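Pleckstrin homology domain-containing family M member 2 (Homo sapiens, PDB 3CXB) probably acts as a host adaptor linking the Salmonella effector SifA to kinesin, and carries a PH domain. Local coordinates at residues Ala90-Met93 against Gln94-Gln98. Sequence-based numbering, arbitrary orientation.
Sequences AEWM and QHLCQ
The indole of Trp92 meets Leu96 one turn on, where Trp92 CE3 lies 4.2 Å from Leu96 CG at an oblique approach; Lys2 makes a cation-pi contact with the ring, and Val25, Leu27 and Leu6 of the sheet pack against it. The imidazole of His95 lies beside Glu91: the side chains run side by side in the same direction, ring and carboxylate planes 30° apart. His95 CD2 comes 4.2 Å from Glu91 CG and, again obliquely, 3.2 Å from Glu91 O. CG of Glu91 stands anti to its own N (chi1 -160°) and the chain continues extended. On another flank Met93, bent at chi2 and chi3, brings CE to 3.8 Å from Cys97 SG. Four i to i+4 backbone bonds tie the turns together, the straightest running from Leu96 N to Trp92 O (2.8 Å, 175° at the hydrogen). Trp92, Met93 and Leu96 are the buried side chains by which the C-terminal helix of the PH fold closes one end of its beta barrel. One flank thus packs apolar and sulfur groups on the sheet, while at Lys2 of strand 2-8 a salt bridge from Glu91 OE2 and the indole share one cation, which would probably favour a charged Glu91.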
ATOM      1  N   ALA B  90      11.557  -1.862   1.187  1.00 43.58           N
ATOM      2  CA  ALA B  90      12.373  -0.668   1.029  1.00 41.51           C
ATOM      3  C   ALA B  90      12.293  -0.173  -0.416  1.00 40.81           C
ATOM      4  O   ALA B  90      12.421   1.036  -0.703  1.00 35.43           O
ATOM      5  CB  ALA B  90      13.794  -0.975   1.382  1.00 38.14           C
ATOM      6  N   GLU B  91      12.088  -1.117  -1.330  1.00 43.15           N
ATOM      7  CA  GLU B  91      11.993  -0.766  -2.739  1.00 47.20           C
ATOM      8  C   GLU B  91      10.685  -0.033  -2.987  1.00 44.50           C
ATOM      9  O   GLU B  91      10.637   0.966  -3.705  1.00 42.08           O
ATOM     10  CB  GLU B  91      12.063  -2.011  -3.607  1.00 51.68           C
ATOM     11  CG  GLU B  91      12.459  -1.685  -5.026  1.00 64.99           C
ATOM     12  CD  GLU B  91      12.641  -2.912  -5.874  1.00 72.13           C
ATOM     13  OE1 GLU B  91      13.046  -2.751  -7.047  1.00 76.81           O
ATOM     14  OE2 GLU B  91      12.377  -4.029  -5.369  1.00 77.41           O
ATOM     15  N   TRP B  92       9.624  -0.533  -2.370  1.00 43.51           N
ATOM     16  CA  TRP B  92       8.330   0.091  -2.518  1.00 44.86           C
ATOM     17  C   TRP B  92       8.378   1.464  -1.890  1.00 44.00           C
ATOM     18  O   TRP B  92       7.957   2.460  -2.493  1.00 42.96           O
ATOM     19  CB  TRP B  92       7.246  -0.740  -1.833  1.00 42.96           C
ATOM     20  CG  TRP B  92       6.624  -1.765  -2.735  1.00 44.18           C
ATOM     21  CD1 TRP B  92       6.675  -3.132  -2.605  1.00 44.55           C
ATOM     22  CD2 TRP B  92       5.818  -1.504  -3.881  1.00 42.93           C
ATOM     23  NE1 TRP B  92       5.943  -3.731  -3.596  1.00 44.67           N
ATOM     24  CE2 TRP B  92       5.406  -2.753  -4.396  1.00 45.25           C
ATOM     25  CE3 TRP B  92       5.402  -0.333  -4.523  1.00 41.84           C
ATOM     26  CZ2 TRP B  92       4.593  -2.864  -5.524  1.00 44.21           C
ATOM     27  CZ3 TRP B  92       4.598  -0.442  -5.641  1.00 44.44           C
ATOM     28  CH2 TRP B  92       4.200  -1.701  -6.133  1.00 44.29           C
ATOM     29  N   MET B  93       8.903   1.504  -0.670  1.00 43.92           N
ATOM     30  CA  MET B  93       8.992   2.740   0.081  1.00 44.10           C
ATOM     31  C   MET B  93       9.651   3.831  -0.738  1.00 45.16           C
ATOM     32  O   MET B  93       9.128   4.937  -0.852  1.00 43.45           O
ATOM     33  CB  MET B  93       9.775   2.516   1.373  1.00 40.95           C
ATOM     34  CG  MET B  93       9.495   3.541   2.454  1.00 42.11           C
ATOM     35  SD  MET B  93       7.949   3.253   3.330  1.00 40.54           S
ATOM     36  CE  MET B  93       6.754   3.966   2.289  1.00 38.22           C
ATOM     37  N   GLN B  94      10.792   3.511  -1.324  1.00 51.02           N
ATOM     38  CA  GLN B  94      11.533   4.492  -2.104  1.00 57.94           C
ATOM     39  C   GLN B  94      10.757   4.992  -3.315  1.00 54.30           C
ATOM     40  O   GLN B  94      10.810   6.175  -3.644  1.00 52.58           O
ATOM     41  CB  GLN B  94      12.859   3.884  -2.538  1.00 70.21           C
ATOM     42  CG  GLN B  94      13.750   4.784  -3.367  1.00 88.06           C
ATOM     43  CD  GLN B  94      15.007   4.058  -3.802  1.00 98.40           C
ATOM     44  OE1 GLN B  94      15.818   3.653  -2.968  1.00106.02           O
ATOM     45  NE2 GLN B  94      15.171   3.877  -5.114  1.00105.73           N
ATOM     46  N   HIS B  95      10.040   4.091  -3.980  1.00 50.88           N
ATOM     47  CA  HIS B  95       9.265   4.484  -5.150  1.00 47.13           C
ATOM     48  C   HIS B  95       8.082   5.354  -4.741  1.00 41.70           C
ATOM     49  O   HIS B  95       7.888   6.435  -5.269  1.00 39.60           O
ATOM     50  CB  HIS B  95       8.760   3.250  -5.929  1.00 47.12           C
ATOM     51  CG  HIS B  95       9.804   2.599  -6.791  1.00 47.82           C
ATOM     52  ND1 HIS B  95      10.574   3.303  -7.695  1.00 47.11           N
ATOM     53  CD2 HIS B  95      10.182   1.303  -6.904  1.00 46.85           C
ATOM     54  CE1 HIS B  95      11.382   2.470  -8.326  1.00 47.27           C
ATOM     55  NE2 HIS B  95      11.164   1.251  -7.865  1.00 47.65           N
ATOM     56  N   LEU B  96       7.302   4.874  -3.789  1.00 39.95           N
ATOM     57  CA  LEU B  96       6.138   5.607  -3.328  1.00 41.47           C
ATOM     58  C   LEU B  96       6.444   6.998  -2.778  1.00 42.15           C
ATOM     59  O   LEU B  96       5.724   7.951  -3.054  1.00 40.00           O
ATOM     60  CB  LEU B  96       5.416   4.786  -2.264  1.00 39.38           C
ATOM     61  CG  LEU B  96       4.822   3.481  -2.790  1.00 38.95           C
ATOM     62  CD1 LEU B  96       4.316   2.628  -1.645  1.00 36.14           C
ATOM     63  CD2 LEU B  96       3.703   3.823  -3.762  1.00 36.02           C
ATOM     64  N   CYS B  97       7.506   7.116  -1.992  1.00 43.74           N
ATOM     65  CA  CYS B  97       7.856   8.406  -1.427  1.00 45.02           C
ATOM     66  C   CYS B  97       8.348   9.317  -2.532  1.00 45.19           C
ATOM     67  O   CYS B  97       8.199  10.541  -2.463  1.00 46.21           O
ATOM     68  CB  CYS B  97       8.908   8.234  -0.332  1.00 45.63           C
ATOM     69  SG  CYS B  97       8.296   7.259   1.085  1.00 45.02           S
ATOM     70  N   GLN B  98       8.917   8.715  -3.566  1.00 45.48           N
ATOM     71  CA  GLN B  98       9.399   9.484  -4.701  1.00 46.33           C
ATOM     72  C   GLN B  98       8.177  10.106  -5.394  1.00 43.96           C
ATOM     73  O   GLN B  98       8.143  11.303  -5.671  1.00 43.42           O
ATOM     74  CB  GLN B  98      10.149   8.566  -5.658  1.00 49.19           C
ATOM     75  CG  GLN B  98      11.242   9.240  -6.459  1.00 55.90           C
ATOM     76  CD  GLN B  98      12.238   8.223  -6.968  1.00 59.90           C
ATOM     77  OE1 GLN B  98      11.976   7.479  -7.922  1.00 62.19           O
ATOM     78  NE2 GLN B  98      13.379   8.154  -6.305  1.00 63.42           N
TER